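Local coordinates for lipid-transfer protein (PDB 6OK1) that is a lipid-transfer protein by name, of unestablished function, whose chains each have the thiolase fold and associate as a tetramer, at residues G171-V176 / D318-G323; E207-L212 / F297-L302; P303-L308 / G314-F319; R330-T335 / N364-V369. All blocks are in the same frame, centred on the assembly; numbering follows the deposited sequence.

Interaction 1: residues G171-V176 / D318-G323; sequences GRVAVV and DFIADG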
loop_
_atom_site.group_PDB
_atom_site.type_symbol
_atom_site.label_atom_id
_atom_site.label_comp_id
_atom_site.label_asym_id
_atom_site.label_seq_id
_atom_site.Cartn_x
_atom_site.Cartn_y
_atom_site.Cartn_z
ATOM N N GLY A 171 -19.720 -10.092 -26.383
ATOM C CA GLY A 171 -19.476 -9.122 -27.431
ATOM C C GLY A 171 -20.395 -7.919 -27.364
ATOM O O GLY A 171 -19.987 -6.800 -27.703
ATOM N N ARG A 172 -21.639 -8.116 -26.920
ATOM C CA ARG A 172 -22.543 -6.973 -26.827
ATOM C C ARG A 172 -22.019 -5.929 -25.866
ATOM O O ARG A 172 -22.300 -4.738 -26.037
ATOM C CB ARG A 172 -23.948 -7.433 -26.435
ATOM C CG ARG A 172 -24.754 -7.766 -27.655
ATOM C CD ARG A 172 -26.195 -8.168 -27.352
ATOM N NE ARG A 172 -26.262 -9.592 -27.088
ATOM C CZ ARG A 172 -26.341 -10.522 -28.028
ATOM N NH1 ARG A 172 -26.389 -10.187 -29.305
ATOM N NH2 ARG A 172 -26.352 -11.798 -27.691
ATOM N N VAL A 173 -21.278 -6.358 -24.839
ATOM C CA VAL A 173 -20.649 -5.417 -23.925
ATOM C C VAL A 173 -19.600 -4.614 -24.659
ATOM O O VAL A 173 -19.490 -3.391 -24.491
ATOM C CB VAL A 173 -20.026 -6.160 -22.730
ATOM C CG1 VAL A 173 -19.252 -5.186 -21.851
ATOM C CG2 VAL A 173 -21.075 -6.843 -21.929
ATOM N N ALA A 174 -18.786 -5.299 -25.455
ATOM C CA ALA A 174 -17.755 -4.618 -26.227
ATOM C C ALA A 174 -18.377 -3.617 -27.190
ATOM O O ALA A 174 -17.892 -2.489 -27.322
ATOM C CB ALA A 174 -16.906 -5.642 -26.981
ATOM N N VAL A 175 -19.464 -4.011 -27.853
ATOM C CA VAL A 175 -20.092 -3.137 -28.845
ATOM C C VAL A 175 -20.630 -1.875 -28.185
ATOM O O VAL A 175 -20.428 -0.756 -28.684
ATOM C CB VAL A 175 -21.198 -3.897 -29.600
ATOM C CG1 VAL A 175 -21.958 -2.961 -30.525
ATOM C CG2 VAL A 175 -20.602 -5.065 -30.398
ATOM N N VAL A 176 -21.332 -2.017 -27.052
ATOM C CA VAL A 176 -21.882 -0.815 -26.417
ATOM C C VAL A 176 -20.761 0.055 -25.854
ATOM O O VAL A 176 -20.792 1.285 -25.985
ATOM C CB VAL A 176 -22.944 -1.176 -25.355
ATOM C CG1 VAL A 176 -22.312 -1.720 -24.089
ATOM C CG2 VAL A 176 -23.817 0.056 -25.021
ATOM N N ASP A 318 -29.664 -11.531 -20.977
ATOM C CA ASP A 318 -30.973 -11.058 -21.432
ATOM C C ASP A 318 -31.148 -9.564 -21.178
ATOM O O ASP A 318 -31.659 -8.839 -22.039
ATOM C CB ASP A 318 -32.057 -11.872 -20.733
ATOM C CG ASP A 318 -31.866 -13.360 -20.918
ATOM O OD1 ASP A 318 -31.796 -13.804 -22.077
ATOM O OD2 ASP A 318 -31.755 -14.090 -19.917
ATOM N N PHE A 319 -30.715 -9.092 -20.005
ATOM C CA PHE A 319 -30.729 -7.669 -19.684
ATOM C C PHE A 319 -29.965 -6.871 -20.730
ATOM O O PHE A 319 -30.424 -5.810 -21.170
ATOM C CB PHE A 319 -30.139 -7.479 -18.280
ATOM C CG PHE A 319 -30.225 -6.078 -17.739
ATOM C CD1 PHE A 319 -31.367 -5.634 -17.118
ATOM C CD2 PHE A 319 -29.133 -5.219 -17.812
ATOM C CE1 PHE A 319 -31.442 -4.350 -16.598
ATOM C CE2 PHE A 319 -29.197 -3.943 -17.287
ATOM C CZ PHE A 319 -30.344 -3.508 -16.678
ATOM N N ILE A 320 -28.809 -7.383 -21.168
ATOM C CA ILE A 320 -27.983 -6.668 -22.139
ATOM C C ILE A 320 -28.600 -6.745 -23.538
ATOM O O ILE A 320 -28.662 -5.749 -24.265
ATOM C CB ILE A 320 -26.551 -7.226 -22.128
ATOM C CG1 ILE A 320 -25.934 -6.945 -20.756
ATOM C CG2 ILE A 320 -25.719 -6.649 -23.279
ATOM C CD1 ILE A 320 -24.581 -7.654 -20.539
ATOM N N ALA A 321 -29.039 -7.937 -23.944
ATOM C CA ALA A 321 -29.628 -8.089 -25.272
ATOM C C ALA A 321 -30.863 -7.215 -25.458
ATOM O O ALA A 321 -31.151 -6.792 -26.584
ATOM C CB ALA A 321 -29.988 -9.545 -25.517
ATOM N N ASP A 322 -31.595 -6.934 -24.380
ATOM C CA ASP A 322 -32.771 -6.066 -24.425
ATOM C C ASP A 322 -32.441 -4.580 -24.555
ATOM O O ASP A 322 -33.370 -3.768 -24.613
ATOM C CB ASP A 322 -33.624 -6.255 -23.170
ATOM C CG ASP A 322 -34.323 -7.607 -23.120
ATOM O OD1 ASP A 322 -34.272 -8.362 -24.106
ATOM O OD2 ASP A 322 -34.923 -7.920 -22.077
ATOM N N GLY A 323 -31.165 -4.198 -24.560
ATOM C CA GLY A 323 -30.772 -2.821 -24.803
ATOM C C GLY A 323 -30.668 -1.940 -23.581
ATOM O O GLY A 323 -30.663 -0.707 -23.717
#
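Helix 167-182 of the thiolase N-terminal family region meets the short helix 316-321 of the C-terminal region here, Arg172 and Val173 facing Ile320 and Ala321. The backbones come closest at Arg172 and Ile320, whose CA atoms are 7.2 Å apart. Both branches of Ile320 are used. Its CG2, placed anti to the backbone N by a chi1 of -64°, reaches the aliphatic base of Arg172, Ile320 CG2 to Arg172 CB at 3.7 Å. The longer branch ends on Val173, where Ile320 CD1 lies 3.9 Å from Val173 CG2, and the two side chains cross obliquely. Further out, the Arg172 chain bends at chi3 and passes over the last helical turn, where CD lies 4.0 Å from Ala321 CA and NE 4.0 Å from Ala321 CB. These are van der Waals contacts of CD and NE; the arginine charge is engaged by Asp169, which forms a salt bridge with NH2. Helix 316-321 stops just beyond, in a Schellman motif closed by Gly323 at positive phi (90°), its N bonded back to Ile320 O. Arg172 and Ala321 lie toward the solvent side, whereas Val173 and Ile320 are buried against Leu302 of helix 301-307, and Leu196 of helix 196-201 packs on Arg172.

Interaction 2: residues E207-L212 / F297-L302; sequences EPLHLL and FTPLVL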
loop_
_atom_site.group_PDB
_atom_site.type_symbol
_atom_site.label_atom_id
_atom_site.label_comp_id
_atom_site.label_asym_id
_atom_site.label_seq_id
_atom_site.Cartn_x
_atom_site.Cartn_y
_atom_site.Cartn_z
ATOM N N GLU A 207 -9.695 -18.666 -25.137
ATOM C CA GLU A 207 -11.116 -18.949 -25.187
ATOM C C GLU A 207 -11.668 -18.888 -23.770
ATOM O O GLU A 207 -11.059 -19.462 -22.855
ATOM C CB GLU A 207 -11.403 -20.324 -25.794
ATOM C CG GLU A 207 -10.924 -20.459 -27.244
ATOM C CD GLU A 207 -11.309 -21.806 -27.862
ATOM O OE1 GLU A 207 -12.464 -22.238 -27.683
ATOM O OE2 GLU A 207 -10.448 -22.449 -28.482
ATOM N N PRO A 208 -12.827 -18.251 -23.551
ATOM C CA PRO A 208 -13.770 -17.726 -24.563
ATOM C C PRO A 208 -13.635 -16.241 -24.889
ATOM O O PRO A 208 -14.633 -15.608 -25.252
ATOM C CB PRO A 208 -15.119 -17.990 -23.908
ATOM C CG PRO A 208 -14.833 -17.723 -22.439
ATOM C CD PRO A 208 -13.464 -18.312 -22.218
ATOM N N LEU A 209 -12.442 -15.679 -24.735
ATOM C CA LEU A 209 -12.214 -14.247 -24.946
ATOM C C LEU A 209 -11.551 -14.000 -26.299
ATOM O O LEU A 209 -10.457 -14.512 -26.569
ATOM C CB LEU A 209 -11.339 -13.655 -23.836
ATOM C CG LEU A 209 -12.031 -13.346 -22.510
ATOM C CD1 LEU A 209 -12.638 -14.567 -21.878
ATOM C CD2 LEU A 209 -11.039 -12.708 -21.560
ATOM N N HIS A 210 -12.190 -13.158 -27.110
ATOM C CA HIS A 210 -11.628 -12.609 -28.330
ATOM C C HIS A 210 -10.714 -11.429 -28.000
ATOM O O HIS A 210 -10.776 -10.840 -26.922
ATOM C CB HIS A 210 -12.746 -12.108 -29.252
ATOM C CG HIS A 210 -13.637 -13.181 -29.803
ATOM N ND1 HIS A 210 -13.452 -13.714 -31.059
ATOM C CD2 HIS A 210 -14.743 -13.781 -29.301
ATOM C CE1 HIS A 210 -14.391 -14.615 -31.299
ATOM N NE2 HIS A 210 -15.176 -14.693 -30.237
ATOM N N LEU A 211 -9.945 -11.007 -28.996
ATOM C CA LEU A 211 -9.164 -9.779 -28.854
ATOM C C LEU A 211 -10.035 -8.604 -28.417
ATOM O O LEU A 211 -9.655 -7.839 -27.525
ATOM C CB LEU A 211 -8.478 -9.484 -30.180
ATOM C CG LEU A 211 -7.679 -8.195 -30.231
ATOM C CD1 LEU A 211 -6.614 -8.172 -29.161
ATOM C CD2 LEU A 211 -7.054 -8.094 -31.590
ATOM N N LEU A 212 -11.230 -8.466 -28.995
ATOM C CA LEU A 212 -12.057 -7.320 -28.659
ATOM C C LEU A 212 -12.818 -7.473 -27.331
ATOM O O LEU A 212 -13.554 -6.557 -26.966
ATOM C CB LEU A 212 -13.027 -7.013 -29.826
ATOM C CG LEU A 212 -12.340 -6.274 -30.973
ATOM C CD1 LEU A 212 -13.243 -6.232 -32.178
ATOM C CD2 LEU A 212 -11.959 -4.862 -30.556
ATOM N N PHE A 297 -11.954 -6.500 -19.008
ATOM C CA PHE A 297 -12.401 -7.629 -19.816
ATOM C C PHE A 297 -13.921 -7.637 -19.784
ATOM O O PHE A 297 -14.528 -7.365 -18.744
ATOM C CB PHE A 297 -11.841 -8.957 -19.273
ATOM C CG PHE A 297 -10.348 -9.018 -19.295
ATOM C CD1 PHE A 297 -9.670 -9.305 -20.469
ATOM C CD2 PHE A 297 -9.615 -8.742 -18.150
ATOM C CE1 PHE A 297 -8.288 -9.332 -20.494
ATOM C CE2 PHE A 297 -8.240 -8.769 -18.185
ATOM C CZ PHE A 297 -7.582 -9.073 -19.345
ATOM N N THR A 298 -14.541 -7.973 -20.893
ATOM C CA THR A 298 -15.992 -7.911 -20.952
ATOM C C THR A 298 -16.765 -8.918 -20.113
ATOM O O THR A 298 -17.876 -8.603 -19.688
ATOM C CB THR A 298 -16.450 -8.092 -22.391
ATOM O OG1 THR A 298 -15.893 -9.315 -22.900
ATOM C CG2 THR A 298 -16.049 -6.868 -23.244
ATOM N N PRO A 299 -16.303 -10.163 -19.931
ATOM C CA PRO A 299 -17.247 -11.174 -19.421
ATOM C C PRO A 299 -17.729 -10.913 -18.019
ATOM O O PRO A 299 -18.855 -11.303 -17.697
ATOM C CB PRO A 299 -16.454 -12.478 -19.497
ATOM C CG PRO A 299 -15.429 -12.214 -20.576
ATOM C CD PRO A 299 -15.049 -10.779 -20.402
ATOM N N LEU A 300 -16.909 -10.317 -17.152
ATOM C CA LEU A 300 -17.336 -10.140 -15.776
ATOM C C LEU A 300 -18.295 -8.974 -15.616
ATOM O O LEU A 300 -18.772 -8.733 -14.510
ATOM C CB LEU A 300 -16.123 -9.958 -14.853
ATOM C CG LEU A 300 -15.152 -11.153 -14.842
ATOM C CD1 LEU A 300 -13.963 -10.942 -13.898
ATOM C CD2 LEU A 300 -15.861 -12.434 -14.476
ATOM N N VAL A 301 -18.609 -8.265 -16.698
ATOM C CA VAL A 301 -19.687 -7.283 -16.611
ATOM C C VAL A 301 -21.007 -7.973 -16.329
ATOM O O VAL A 301 -21.867 -7.414 -15.635
ATOM C CB VAL A 301 -19.737 -6.442 -17.894
ATOM C CG1 VAL A 301 -20.993 -5.537 -17.915
ATOM C CG2 VAL A 301 -18.479 -5.585 -18.003
ATOM N N LEU A 302 -21.204 -9.199 -16.852
ATOM C CA LEU A 302 -22.481 -9.865 -16.702
ATOM C C LEU A 302 -22.757 -10.226 -15.236
ATOM O O LEU A 302 -23.800 -9.841 -14.719
ATOM C CB LEU A 302 -22.569 -11.082 -17.631
ATOM C CG LEU A 302 -23.001 -10.785 -19.075
ATOM C CD1 LEU A 302 -21.921 -10.026 -19.825
ATOM C CD2 LEU A 302 -23.307 -12.059 -19.852
#
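Leu209 holds CG anti to its carbonyl carbon (chi1 -79°), and Phe297 uses the same first-torsion well (chi1 -62°), an arrangement that lets a leucine methyl and an aromatic ring meet between two loop-rich parts of the thiolase fold. One part is the short strand 209-210, from the N-terminal family region; the other leads into helix 301-307 of the C-terminal region through a type I beta turn from Thr298 to Val301. Leu209 carries the contact by dividing its two methyls. Leu209 CD2 reaches Phe297 CD1 at 3.8 Å, the side chains crossing at about a right angle, while on the proline ring Leu209 CD1 lies 3.9 Å from Pro299 CG. Leu209 CG is itself 4.1 Å from Pro299 CG, a sign that the branch point as well as the methyl lies against the proline. All three residues are buried, and the contact between the segments is purely van der Waals. Helix 148-163 covers Phe297 with Ala149 and Val152, and Phe170 of helix 167-182 lies against Pro299. Polar ties run instead through Asp213, whose carboxylate is hydrogen-bonded to Thr298 OG1 and His210 N and so links the two parts from just beyond Leu212. At that end, the carbonyl O of Leu212 makes a looser approach to the methyl CG2 of Thr298, at 4.5 Å.

Interaction 3: residues P303-L308 / G314-F319; sequences PQLEEL and GEAKDF
Glu306 reaches from helix 301-307 to the backbone at the start of helix 316-321, and both of its carboxylate oxygens are used. OE1 accepts from Gly314 N at 2.9 Å; this bond is nearly straight (168°) but comes from above the carboxylate plane. OE2 takes Ala316 N at 3.0 Å on its anti side, close to the plane. The side chain is extended beyond CG, which carries the carboxylate across, and OE2 also lies only 3.2 Å from Ala316 CB. This buried oxygen is also held by Tyr159 OH of helix 148-163. The amides at and just before the helix start would be expected to stabilise the negative charge. Packing beside this grip is less close: Leu305 CD1 lies 4.2 Å from Ala316 CB, and Leu305 CD2 is 4.1 Å from Phe319 CE2, the leucine and phenylalanine side chains crossing at about a right angle. On the outer side, exposed Glu315 turns its end away, and Lys317 pairs with its neighbour Asp318 in a salt bridge, NZ to OD1 at 3.2 Å. The arrangement is two consecutive helices joined by a loop in the thiolase C-terminal region, a glutamate of the first binding the amides on either side of Glu315, the N-cap residue of the second.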
loop_
_atom_site.group_PDB
_atom_site.type_symbol
_atom_site.label_atom_id
_atom_site.label_comp_id
_atom_site.label_asym_id
_atom_site.label_seq_id
_atom_site.Cartn_x
_atom_site.Cartn_y
_atom_site.Cartn_z
ATOM N N PRO A 303 -21.858 -10.940 -14.555
ATOM C CA PRO A 303 -22.135 -11.198 -13.126
ATOM C C PRO A 303 -22.169 -9.937 -12.277
ATOM O O PRO A 303 -22.843 -9.933 -11.242
ATOM C CB PRO A 303 -20.998 -12.151 -12.716
ATOM C CG PRO A 303 -19.916 -11.967 -13.787
ATOM C CD PRO A 303 -20.697 -11.686 -15.044
ATOM N N GLN A 304 -21.488 -8.858 -12.676
ATOM C CA GLN A 304 -21.614 -7.613 -11.933
ATOM C C GLN A 304 -23.062 -7.148 -11.906
ATOM O O GLN A 304 -23.580 -6.753 -10.857
ATOM C CB GLN A 304 -20.742 -6.529 -12.540
ATOM C CG GLN A 304 -19.280 -6.635 -12.193
ATOM C CD GLN A 304 -18.553 -5.442 -12.721
ATOM O OE1 GLN A 304 -18.639 -4.344 -12.159
ATOM N NE2 GLN A 304 -17.896 -5.622 -13.850
ATOM N N LEU A 305 -23.735 -7.190 -13.056
ATOM C CA LEU A 305 -25.135 -6.761 -13.093
ATOM C C LEU A 305 -25.989 -7.594 -12.148
ATOM O O LEU A 305 -26.910 -7.081 -11.486
ATOM C CB LEU A 305 -25.662 -6.849 -14.529
ATOM C CG LEU A 305 -25.081 -5.819 -15.507
ATOM C CD1 LEU A 305 -25.276 -6.272 -16.951
ATOM C CD2 LEU A 305 -25.716 -4.429 -15.261
ATOM N N GLU A 306 -25.691 -8.879 -12.067
ATOM C CA GLU A 306 -26.444 -9.777 -11.207
ATOM C C GLU A 306 -26.125 -9.549 -9.735
ATOM O O GLU A 306 -27.038 -9.501 -8.894
ATOM C CB GLU A 306 -26.163 -11.207 -11.643
ATOM C CG GLU A 306 -26.562 -11.410 -13.097
ATOM C CD GLU A 306 -26.089 -12.722 -13.684
ATOM O OE1 GLU A 306 -25.616 -13.571 -12.911
ATOM O OE2 GLU A 306 -26.236 -12.926 -14.905
ATOM N N GLU A 307 -24.844 -9.384 -9.405
ATOM C CA GLU A 307 -24.455 -9.129 -8.025
ATOM C C GLU A 307 -25.070 -7.848 -7.495
ATOM O O GLU A 307 -25.367 -7.759 -6.295
ATOM C CB GLU A 307 -22.934 -9.047 -7.912
ATOM C CG GLU A 307 -22.219 -10.394 -8.103
ATOM C CD GLU A 307 -22.472 -11.394 -6.991
ATOM O OE1 GLU A 307 -23.029 -11.019 -5.927
ATOM O OE2 GLU A 307 -22.139 -12.585 -7.181
ATOM N N LEU A 308 -25.208 -6.843 -8.344
ATOM C CA LEU A 308 -25.706 -5.533 -7.935
ATOM C C LEU A 308 -27.226 -5.424 -8.021
ATOM O O LEU A 308 -27.774 -4.355 -7.737
ATOM C CB LEU A 308 -25.044 -4.443 -8.787
ATOM C CG LEU A 308 -23.508 -4.388 -8.654
ATOM C CD1 LEU A 308 -22.917 -3.485 -9.733
ATOM C CD2 LEU A 308 -23.083 -3.928 -7.284
ATOM N N GLY A 314 -27.844 -15.292 -13.710
ATOM C CA GLY A 314 -27.787 -15.898 -15.030
ATOM C C GLY A 314 -28.530 -15.178 -16.132
ATOM O O GLY A 314 -28.503 -15.650 -17.277
ATOM N N GLU A 315 -29.192 -14.057 -15.844
ATOM C CA GLU A 315 -29.974 -13.362 -16.850
ATOM C C GLU A 315 -29.362 -12.046 -17.322
ATOM O O GLU A 315 -30.021 -11.299 -18.050
ATOM C CB GLU A 315 -31.398 -13.147 -16.304
ATOM C CG GLU A 315 -31.996 -14.477 -15.877
ATOM C CD GLU A 315 -33.495 -14.465 -15.740
ATOM O OE1 GLU A 315 -34.076 -13.374 -15.631
ATOM O OE2 GLU A 315 -34.089 -15.562 -15.739
ATOM N N ALA A 316 -28.105 -11.750 -16.969
ATOM C CA ALA A 316 -27.461 -10.563 -17.516
ATOM C C ALA A 316 -27.444 -10.576 -19.029
ATOM O O ALA A 316 -27.555 -9.518 -19.659
ATOM C CB ALA A 316 -26.037 -10.430 -16.975
ATOM N N LYS A 317 -27.283 -11.748 -19.639
ATOM C CA LYS A 317 -27.255 -11.800 -21.092
ATOM C C LYS A 317 -28.562 -11.270 -21.669
ATOM O O LYS A 317 -28.574 -10.599 -22.708
ATOM C CB LYS A 317 -27.005 -13.227 -21.575
ATOM C CG LYS A 317 -28.132 -14.207 -21.235
ATOM C CD LYS A 317 -27.706 -15.652 -21.577
ATOM C CE LYS A 317 -28.785 -16.672 -21.209
ATOM N NZ LYS A 317 -30.009 -16.429 -22.020
ATOM N N ASP A 318 -29.664 -11.531 -20.977
ATOM C CA ASP A 318 -30.973 -11.058 -21.432
ATOM C C ASP A 318 -31.148 -9.564 -21.178
ATOM O O ASP A 318 -31.659 -8.839 -22.039
ATOM C CB ASP A 318 -32.057 -11.872 -20.733
ATOM C CG ASP A 318 -31.866 -13.360 -20.918
ATOM O OD1 ASP A 318 -31.796 -13.804 -22.077
ATOM O OD2 ASP A 318 -31.755 -14.090 -19.917
ATOM N N PHE A 319 -30.715 -9.092 -20.005
ATOM C CA PHE A 319 -30.729 -7.669 -19.684
ATOM C C PHE A 319 -29.965 -6.871 -20.730
ATOM O O PHE A 319 -30.424 -5.810 -21.170
ATOM C CB PHE A 319 -30.139 -7.479 -18.280
ATOM C CG PHE A 319 -30.225 -6.078 -17.739
ATOM C CD1 PHE A 319 -31.367 -5.634 -17.118
ATOM C CD2 PHE A 319 -29.133 -5.219 -17.812
ATOM C CE1 PHE A 319 -31.442 -4.350 -16.598
ATOM C CE2 PHE A 319 -29.197 -3.943 -17.287
ATOM C CZ PHE A 319 -30.344 -3.508 -16.678
#

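Interaction 4: residues R330-T335 / N364-V369; sequences RLPCNT and NQPGDV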
loop_
_atom_site.group_PDB
_atom_site.type_symbol
_atom_site.label_atom_id
_atom_site.label_comp_id
_atom_site.label_asym_id
_atom_site.label_seq_id
_atom_site.Cartn_x
_atom_site.Cartn_y
_atom_site.Cartn_z
ATOM N N ARG A 330 -32.678 1.363 -19.605
ATOM C CA ARG A 330 -32.923 1.508 -18.178
ATOM C C ARG A 330 -31.640 1.834 -17.418
ATOM O O ARG A 330 -31.683 2.556 -16.410
ATOM C CB ARG A 330 -33.579 0.226 -17.637
ATOM C CG ARG A 330 -33.770 0.171 -16.129
ATOM C CD ARG A 330 -32.679 -0.658 -15.491
ATOM N NE ARG A 330 -32.708 -0.633 -14.031
ATOM C CZ ARG A 330 -32.338 0.408 -13.293
ATOM N NH1 ARG A 330 -31.932 1.531 -13.870
ATOM N NH2 ARG A 330 -32.371 0.329 -11.967
ATOM N N LEU A 331 -30.494 1.339 -17.879
ATOM C CA LEU A 331 -29.239 1.473 -17.138
ATOM C C LEU A 331 -28.120 1.847 -18.098
ATOM O O LEU A 331 -27.244 1.028 -18.413
ATOM C CB LEU A 331 -28.892 0.184 -16.391
ATOM C CG LEU A 331 -27.752 0.349 -15.365
ATOM C CD1 LEU A 331 -28.197 1.202 -14.182
ATOM C CD2 LEU A 331 -27.197 -1.000 -14.847
ATOM N N PRO A 332 -28.120 3.089 -18.575
ATOM C CA PRO A 332 -27.023 3.578 -19.411
ATOM C C PRO A 332 -25.693 3.266 -18.757
ATOM O O PRO A 332 -25.487 3.545 -17.576
ATOM C CB PRO A 332 -27.271 5.089 -19.477
ATOM C CG PRO A 332 -28.725 5.245 -19.258
ATOM C CD PRO A 332 -29.133 4.135 -18.324
ATOM N N CYS A 333 -24.791 2.676 -19.532
ATOM C CA CYS A 333 -23.592 2.077 -18.970
ATOM C C CYS A 333 -22.358 2.543 -19.716
ATOM O O CYS A 333 -22.334 2.574 -20.951
ATOM C CB CYS A 333 -23.714 0.566 -19.028
ATOM S SG CYS A 333 -22.308 -0.337 -18.280
ATOM N N ASN A 334 -21.313 2.856 -18.955
ATOM C CA ASN A 334 -20.000 3.141 -19.517
ATOM C C ASN A 334 -20.109 4.167 -20.643
ATOM O O ASN A 334 -19.591 3.981 -21.752
ATOM C CB ASN A 334 -19.330 1.853 -19.982
ATOM C CG ASN A 334 -18.929 0.956 -18.815
ATOM O OD1 ASN A 334 -18.966 1.398 -17.665
ATOM N ND2 ASN A 334 -18.518 -0.278 -19.096
ATOM N N THR A 335 -20.763 5.288 -20.312
ATOM C CA THR A 335 -21.009 6.367 -21.258
ATOM C C THR A 335 -19.730 7.038 -21.765
ATOM O O THR A 335 -19.778 7.752 -22.769
ATOM C CB THR A 335 -21.932 7.390 -20.595
ATOM O OG1 THR A 335 -21.546 7.586 -19.228
ATOM C CG2 THR A 335 -23.355 6.859 -20.621
ATOM N N ASN A 364 -21.758 11.757 -23.438
ATOM C CA ASN A 364 -22.924 10.946 -23.776
ATOM C C ASN A 364 -23.949 10.996 -22.650
ATOM O O ASN A 364 -24.485 9.964 -22.240
ATOM C CB ASN A 364 -22.503 9.502 -24.059
ATOM C CG ASN A 364 -21.708 9.374 -25.340
ATOM O OD1 ASN A 364 -22.113 9.884 -26.383
ATOM N ND2 ASN A 364 -20.560 8.704 -25.269
ATOM N N GLN A 365 -24.224 12.193 -22.158
ATOM C CA GLN A 365 -25.177 12.378 -21.075
ATOM C C GLN A 365 -26.533 11.775 -21.447
ATOM O O GLN A 365 -27.135 12.194 -22.451
ATOM C CB GLN A 365 -25.322 13.860 -20.763
ATOM C CG GLN A 365 -26.078 14.155 -19.486
ATOM C CD GLN A 365 -25.304 13.793 -18.252
ATOM O OE1 GLN A 365 -24.079 13.918 -18.210
ATOM N NE2 GLN A 365 -26.026 13.363 -17.218
ATOM N N PRO A 366 -27.040 10.787 -20.688
ATOM C CA PRO A 366 -28.340 10.162 -20.977
ATOM C C PRO A 366 -29.486 10.908 -20.312
ATOM O O PRO A 366 -30.341 10.309 -19.653
ATOM C CB PRO A 366 -28.177 8.763 -20.397
ATOM C CG PRO A 366 -27.314 8.987 -19.194
ATOM C CD PRO A 366 -26.369 10.119 -19.560
ATOM N N GLY A 367 -29.487 12.215 -20.442
ATOM C CA GLY A 367 -30.431 13.029 -19.703
ATOM C C GLY A 367 -29.984 13.225 -18.264
ATOM O O GLY A 367 -28.839 12.960 -17.894
ATOM N N ASP A 368 -30.918 13.692 -17.441
ATOM C CA ASP A 368 -30.635 13.933 -16.032
ATOM C C ASP A 368 -30.404 12.612 -15.319
ATOM O O ASP A 368 -31.182 11.672 -15.468
ATOM C CB ASP A 368 -31.792 14.689 -15.380
ATOM C CG ASP A 368 -31.860 16.130 -15.819
ATOM O OD1 ASP A 368 -30.891 16.593 -16.448
ATOM O OD2 ASP A 368 -32.877 16.798 -15.535
ATOM N N VAL A 369 -29.329 12.530 -14.546
ATOM C CA VAL A 369 -29.011 11.313 -13.814
ATOM C C VAL A 369 -28.806 11.688 -12.356
ATOM O O VAL A 369 -27.892 12.458 -12.031
ATOM C CB VAL A 369 -27.762 10.615 -14.385
ATOM C CG1 VAL A 369 -27.342 9.442 -13.498
ATOM C CG2 VAL A 369 -28.021 10.142 -15.813
#
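Two proline rings in contact are the unusual feature here: Pro332 and Pro366 meet ring to ring where two irregular loops pass each other. Pro332 CG lies 3.7 Å from Pro366 CB, and Pro332 CB is 3.9 Å from Pro366 CG, so the same pair of ring carbons is used on each side. Pro366 sits at the centre of an inverse gamma turn, and Leu357 of helix 348-359 also packs on it. The neighbouring Gln365 points away from Pro332 and ties down its own loop, its NE2 bonding to Gly367 O at 2.9 Å. Both loops belong to the C-terminal region of the thiolase fold: 330-335 runs beside strand 290-292, outermost in this chain's sheet, and Pro332 and Asn334 bond to it through the backbone of Ala291; 364-369 leads into strand 371-375. At the other end of the contact Asn364, its CG anti to the carbonyl carbon (chi1 -69°), brings its amide to Thr335, and ND2 donates to Thr335 O at 2.8 Å. This bond is almost linear (174°) and lies in both the carbonyl plane and the amide plane of Asn364. The carbonyl acceptor identifies the nitrogen, and OD1 is bonded to Thr183 OG1. Thr335 turns its methyl to the facing loop, CG2 3.7 Å from Asn364 O, while its OG1 bonds to Glu353 OE2.

How the interactions relate
Interactions 1, 2 and 3 cluster, their centres about 11 to 14 Å apart, around the consecutive helices 301-307 and 316-321. Interactions 2 and 3 share the first of these helices, and 1 and 3 the second; Leu302 touches Ile320 and Ala316. Interactions 1 and 2 join the two thiolase family regions, whereas 3 and 4 lie wholly within the C-terminal one. Along the chain, interaction 1 spans the whole of interaction 2, and 4 opens after 3 has closed. The centre of interaction 4 is about 15 Å from that of interaction 1 and about 18 Å from that of interaction 3, with Phe319, Arg330, Leu331 and Leu305 making the connection. The helix pair thus links helix 167-182 of the N-terminal family region to the loops of interaction 4.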